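Long-range contact in ethylbenzene dehydrogenase alpha-subunit (Aromatoleum aromaticum, PDB 2IVF), which is the alpha-subunit, of the molybdopterin oxidoreductase family, of a three-chain enzyme, and holds an iron/sulfur cluster, a molybdenum atom and two pterin-type ligands: residues K70-H82 with K93-E107. Sequence-based numbering, arbitrary orientation.
Sequences KEWKWDKVNWGSH and KFYVYVRNGIVWREE. With SF4 (iron/sulfur cluster), chain K.
K76–G80 pairs antiparallel with F94–R99, which passes through a type I' beta turn into the strand from I102; together they form a three-stranded sheet beside the iron/sulfur cluster, in the cluster-binding region of this molybdopterin oxidoreductase. Backbone bonds run in both directions at K76–V98, N78–V96 and G80–F94. The ladder is disturbed at the hairpin end by a classic beta bulge, where V98 O accepts from D75 N (2.9 Å) as well as K76 N. D75 also holds the turn: its OD2 takes N100 N from above the carboxylate plane, and a water bridges OD2 to G101 N.

Beyond the bulge, R99 reaches back along the incoming chain. Its NH1 lies between two carbonyls, E71 O at 2.8 Å and K73 O at 2.9 Å, both in the guanidinium plane, while NH2 makes a weak salt bridge to E71 OE1. The carbonyl bonds hold the guanidinium flat, and R99 NH1 lies 3.4 Å from the W104 ring plane, over its centre.

Aromatic rings gather on the side of V77 and W79. Y97 turns its CD2 edge onto the face of W74, a T-shaped pair with planes at 80°, while its OH bonds to P348 O of the beta-subunit. W74 CG sits between the backbone N and carbonyl carbon (chi1 55°), which turns the indole face toward the Y97 edge. At the other end K93 bends at chi3 and lies across one face of W79, CD 3.7 Å from the six-membered ring centroid; NZ adds an off-centre cation-pi contact, its hydrogen bonds going to E765 O and Q111.

At the cluster, the H82 ring edge meets the F94 face (H82 CE1 to F94 CE1 3.6 Å), H82 NE2 is hydrogen-bonded to Y656 OH, and H82 ND1 binds the iron FE3 at 2.2 Å.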
# COMPACT_ATOMS: atom_id res chain seq x y z
N LYS A 70 18.02 -14.21 20.62
CA LYS A 70 17.72 -15.40 19.82
C LYS A 70 17.07 -15.15 18.48
O LYS A 70 17.31 -15.88 17.55
CB LYS A 70 16.81 -16.40 20.59
CG LYS A 70 17.56 -17.42 21.42
CD LYS A 70 16.71 -18.68 21.80
CE LYS A 70 17.52 -19.61 22.74
NZ LYS A 70 16.97 -21.03 22.88
N GLU A 71 16.18 -14.17 18.37
CA GLU A 71 15.47 -13.94 17.13
C GLU A 71 16.29 -13.17 16.10
O GLU A 71 16.00 -13.24 14.89
CB GLU A 71 14.20 -13.15 17.39
CG GLU A 71 13.12 -13.96 18.07
CD GLU A 71 12.45 -14.93 17.10
OE1 GLU A 71 12.62 -14.79 15.86
OE2 GLU A 71 11.78 -15.83 17.61
N TRP A 72 17.26 -12.42 16.57
CA TRP A 72 18.05 -11.51 15.74
C TRP A 72 19.29 -12.31 15.26
O TRP A 72 20.45 -12.06 15.64
CB TRP A 72 18.39 -10.22 16.52
CG TRP A 72 19.05 -9.23 15.67
CD1 TRP A 72 20.31 -8.77 15.82
CD2 TRP A 72 18.54 -8.65 14.48
NE1 TRP A 72 20.61 -7.92 14.82
CE2 TRP A 72 19.56 -7.83 13.97
CE3 TRP A 72 17.31 -8.72 13.79
CZ2 TRP A 72 19.40 -7.06 12.81
CZ3 TRP A 72 17.16 -7.98 12.62
CH2 TRP A 72 18.21 -7.18 12.14
N LYS A 73 18.99 -13.29 14.41
CA LYS A 73 19.96 -14.25 13.90
C LYS A 73 19.46 -14.72 12.56
O LYS A 73 18.26 -14.73 12.32
CB LYS A 73 20.07 -15.44 14.85
CG LYS A 73 20.79 -15.08 16.08
CD LYS A 73 20.80 -16.16 17.07
CE LYS A 73 21.35 -15.65 18.39
NZ LYS A 73 22.77 -16.02 18.53
N TRP A 74 20.37 -15.10 11.68
CA TRP A 74 19.99 -15.55 10.35
C TRP A 74 21.20 -16.25 9.74
O TRP A 74 22.28 -16.23 10.32
CB TRP A 74 19.57 -14.37 9.47
CG TRP A 74 20.57 -13.31 9.37
CD1 TRP A 74 21.61 -13.25 8.47
CD2 TRP A 74 20.68 -12.12 10.20
NE1 TRP A 74 22.36 -12.12 8.71
CE2 TRP A 74 21.80 -11.40 9.73
CE3 TRP A 74 19.94 -11.60 11.27
CZ2 TRP A 74 22.22 -10.21 10.32
CZ3 TRP A 74 20.36 -10.39 11.84
CH2 TRP A 74 21.46 -9.71 11.36
N ASP A 75 21.00 -16.88 8.59
CA ASP A 75 22.09 -17.63 7.96
C ASP A 75 22.80 -16.82 6.87
O ASP A 75 24.02 -16.89 6.74
CB ASP A 75 21.55 -18.93 7.35
CG ASP A 75 21.05 -19.93 8.41
OD1 ASP A 75 21.52 -19.87 9.57
OD2 ASP A 75 20.24 -20.81 8.05
N LYS A 76 22.03 -16.15 6.03
CA LYS A 76 22.61 -15.35 4.96
C LYS A 76 21.71 -14.21 4.53
O LYS A 76 20.54 -14.14 4.89
CB LYS A 76 22.96 -16.21 3.75
CG LYS A 76 21.77 -16.78 3.07
CD LYS A 76 22.02 -17.23 1.61
CE LYS A 76 20.63 -17.57 0.98
NZ LYS A 76 20.56 -17.53 -0.51
N VAL A 77 22.27 -13.30 3.76
CA VAL A 77 21.53 -12.14 3.29
C VAL A 77 21.87 -11.99 1.82
O VAL A 77 23.05 -12.09 1.44
CB VAL A 77 21.90 -10.85 4.05
CG1 VAL A 77 21.12 -9.69 3.48
CG2 VAL A 77 21.66 -11.01 5.57
N ASN A 78 20.84 -11.79 1.02
CA ASN A 78 20.94 -11.51 -0.42
C ASN A 78 20.22 -10.22 -0.76
O ASN A 78 19.42 -9.73 0.04
CB ASN A 78 20.24 -12.62 -1.20
CG ASN A 78 20.91 -13.98 -1.00
OD1 ASN A 78 20.58 -14.71 -0.09
ND2 ASN A 78 21.83 -14.33 -1.87
N TRP A 79 20.41 -9.73 -1.98
CA TRP A 79 19.66 -8.60 -2.46
C TRP A 79 18.28 -9.04 -2.93
O TRP A 79 18.12 -10.04 -3.59
CB TRP A 79 20.35 -7.93 -3.66
CG TRP A 79 21.63 -7.28 -3.39
CD1 TRP A 79 22.79 -7.47 -4.06
CD2 TRP A 79 21.91 -6.33 -2.37
NE1 TRP A 79 23.77 -6.64 -3.56
CE2 TRP A 79 23.25 -5.94 -2.52
CE3 TRP A 79 21.13 -5.73 -1.36
CZ2 TRP A 79 23.86 -5.02 -1.68
CZ3 TRP A 79 21.74 -4.80 -0.55
CH2 TRP A 79 23.07 -4.45 -0.72
N GLY A 80 17.28 -8.24 -2.57
CA GLY A 80 15.97 -8.44 -3.12
C GLY A 80 15.23 -7.14 -3.35
O GLY A 80 15.59 -6.09 -2.87
N SER A 81 14.20 -7.27 -4.17
CA SER A 81 13.22 -6.23 -4.41
C SER A 81 11.96 -6.95 -4.92
O SER A 81 11.91 -8.20 -4.92
CB SER A 81 13.71 -5.17 -5.40
OG SER A 81 12.92 -4.01 -5.28
N HIS A 82 10.96 -6.17 -5.31
CA HIS A 82 9.64 -6.68 -5.71
C HIS A 82 9.32 -6.25 -7.16
O HIS A 82 9.59 -5.13 -7.52
CB HIS A 82 8.63 -6.19 -4.67
CG HIS A 82 9.19 -6.25 -3.27
ND1 HIS A 82 9.57 -5.14 -2.54
CD2 HIS A 82 9.57 -7.32 -2.53
CE1 HIS A 82 10.12 -5.52 -1.40
NE2 HIS A 82 10.11 -6.84 -1.36
N LYS A 93 15.81 -1.45 -2.85
CA LYS A 93 16.77 -2.49 -2.58
C LYS A 93 16.62 -2.97 -1.13
O LYS A 93 16.70 -2.15 -0.19
CB LYS A 93 18.17 -1.98 -2.80
CG LYS A 93 19.22 -3.14 -2.75
CD LYS A 93 20.61 -2.69 -3.26
CE LYS A 93 21.25 -1.66 -2.31
NZ LYS A 93 22.73 -1.49 -2.49
N PHE A 94 16.38 -4.26 -0.97
CA PHE A 94 16.28 -4.87 0.34
C PHE A 94 17.35 -5.90 0.59
O PHE A 94 17.84 -6.55 -0.32
CB PHE A 94 14.95 -5.60 0.50
CG PHE A 94 13.79 -4.69 0.81
CD1 PHE A 94 13.33 -3.84 -0.12
CD2 PHE A 94 13.21 -4.68 2.07
CE1 PHE A 94 12.27 -3.03 0.14
CE2 PHE A 94 12.15 -3.86 2.34
CZ PHE A 94 11.68 -3.02 1.37
N TYR A 95 17.64 -6.05 1.87
CA TYR A 95 18.36 -7.20 2.37
C TYR A 95 17.29 -8.22 2.57
O TYR A 95 16.27 -7.94 3.20
CB TYR A 95 18.98 -6.89 3.69
CG TYR A 95 20.07 -5.90 3.64
CD1 TYR A 95 21.19 -6.09 2.81
CD2 TYR A 95 20.06 -4.78 4.48
CE1 TYR A 95 22.22 -5.17 2.78
CE2 TYR A 95 21.08 -3.92 4.49
CZ TYR A 95 22.16 -4.10 3.63
OH TYR A 95 23.17 -3.18 3.62
N VAL A 96 17.50 -9.39 1.99
CA VAL A 96 16.63 -10.55 2.17
C VAL A 96 17.34 -11.53 3.08
O VAL A 96 18.45 -12.04 2.75
CB VAL A 96 16.29 -11.20 0.81
CG1 VAL A 96 15.36 -12.48 1.00
CG2 VAL A 96 15.61 -10.11 -0.06
N TYR A 97 16.75 -11.77 4.25
CA TYR A 97 17.40 -12.55 5.32
C TYR A 97 16.87 -13.96 5.29
O TYR A 97 15.68 -14.18 5.44
CB TYR A 97 17.10 -11.98 6.70
CG TYR A 97 17.61 -10.60 6.95
CD1 TYR A 97 16.92 -9.50 6.45
CD2 TYR A 97 18.72 -10.40 7.75
CE1 TYR A 97 17.34 -8.24 6.70
CE2 TYR A 97 19.18 -9.09 8.02
CZ TYR A 97 18.47 -8.03 7.49
OH TYR A 97 18.88 -6.76 7.72
N VAL A 98 17.77 -14.91 5.06
CA VAL A 98 17.38 -16.30 4.90
C VAL A 98 17.83 -17.04 6.13
O VAL A 98 18.95 -16.87 6.57
CB VAL A 98 18.03 -16.92 3.66
CG1 VAL A 98 17.79 -18.46 3.61
CG2 VAL A 98 17.57 -16.22 2.40
N ARG A 99 16.97 -17.88 6.69
CA ARG A 99 17.44 -18.80 7.64
C ARG A 99 16.68 -20.11 7.59
O ARG A 99 15.51 -20.16 7.19
CB ARG A 99 17.49 -18.19 9.04
CG ARG A 99 16.21 -17.82 9.59
CD ARG A 99 16.40 -17.10 10.92
NE ARG A 99 15.12 -17.07 11.58
CZ ARG A 99 14.78 -16.32 12.62
NH1 ARG A 99 15.63 -15.46 13.19
NH2 ARG A 99 13.54 -16.45 13.08
N ASN A 100 17.40 -21.18 7.92
CA ASN A 100 16.83 -22.51 7.82
C ASN A 100 16.24 -22.70 6.42
O ASN A 100 15.17 -23.27 6.30
CB ASN A 100 15.75 -22.68 8.90
CG ASN A 100 16.27 -22.38 10.32
OD1 ASN A 100 17.40 -22.73 10.66
ND2 ASN A 100 15.44 -21.75 11.15
N GLY A 101 16.91 -22.20 5.39
CA GLY A 101 16.48 -22.35 3.99
C GLY A 101 15.20 -21.62 3.57
O GLY A 101 14.62 -21.92 2.54
N ILE A 102 14.78 -20.64 4.37
CA ILE A 102 13.52 -19.94 4.17
C ILE A 102 13.79 -18.43 4.25
O ILE A 102 14.67 -18.00 5.00
CB ILE A 102 12.55 -20.44 5.30
CG1 ILE A 102 12.15 -21.90 5.03
CG2 ILE A 102 11.36 -19.63 5.46
CD1 ILE A 102 11.63 -22.15 3.64
N VAL A 103 13.04 -17.63 3.49
CA VAL A 103 13.08 -16.17 3.70
C VAL A 103 12.40 -15.81 5.01
O VAL A 103 11.18 -15.90 5.15
CB VAL A 103 12.41 -15.39 2.56
CG1 VAL A 103 12.40 -13.87 2.87
CG2 VAL A 103 13.10 -15.70 1.20
N TRP A 104 13.18 -15.39 5.98
CA TRP A 104 12.67 -15.01 7.27
C TRP A 104 12.07 -13.60 7.24
O TRP A 104 10.95 -13.38 7.67
CB TRP A 104 13.79 -15.09 8.27
CG TRP A 104 13.51 -14.43 9.53
CD1 TRP A 104 12.38 -14.50 10.29
CD2 TRP A 104 14.40 -13.58 10.22
NE1 TRP A 104 12.53 -13.69 11.41
CE2 TRP A 104 13.77 -13.15 11.39
CE3 TRP A 104 15.67 -13.11 9.94
CZ2 TRP A 104 14.38 -12.29 12.27
CZ3 TRP A 104 16.29 -12.29 10.85
CH2 TRP A 104 15.64 -11.87 11.97
N ARG A 105 12.84 -12.63 6.73
CA ARG A 105 12.37 -11.25 6.66
C ARG A 105 13.22 -10.50 5.68
O ARG A 105 14.21 -11.04 5.15
CB ARG A 105 12.48 -10.57 8.02
CG ARG A 105 13.89 -10.32 8.41
CD ARG A 105 13.97 -9.67 9.74
NE ARG A 105 13.54 -8.27 9.73
CZ ARG A 105 14.34 -7.21 9.55
NH1 ARG A 105 15.62 -7.35 9.30
NH2 ARG A 105 13.84 -6.00 9.61
N GLU A 106 12.82 -9.24 5.45
CA GLU A 106 13.57 -8.34 4.60
C GLU A 106 13.66 -6.98 5.29
O GLU A 106 12.88 -6.66 6.19
CB GLU A 106 12.86 -8.21 3.26
CG GLU A 106 11.36 -7.81 3.37
CD GLU A 106 10.46 -9.00 3.32
OE1 GLU A 106 10.26 -9.58 2.22
OE2 GLU A 106 9.92 -9.38 4.37
N GLU A 107 14.63 -6.19 4.85
CA GLU A 107 14.77 -4.84 5.33
C GLU A 107 15.49 -3.98 4.30
O GLU A 107 16.45 -4.44 3.65
CB GLU A 107 15.55 -4.87 6.65
CG GLU A 107 15.78 -3.49 7.27
CD GLU A 107 16.23 -3.47 8.72
OE1 GLU A 107 16.27 -4.52 9.42
OE2 GLU A 107 16.57 -2.36 9.19
FE1 SF4 K . 7.06 -1.43 -1.95
FE2 SF4 K . 9.46 -0.65 -2.96
FE3 SF4 K . 8.76 -3.22 -3.09
FE4 SF4 K . 7.46 -1.37 -4.65
S1 SF4 K . 9.62 -2.02 -4.87
S2 SF4 K . 6.51 -3.10 -3.37
S3 SF4 K . 7.52 0.43 -3.23
S4 SF4 K . 9.16 -2.03 -1.16
O HOH W 1 19.47 -20.94 5.52
O HOH W 2 20.42 -22.99 9.54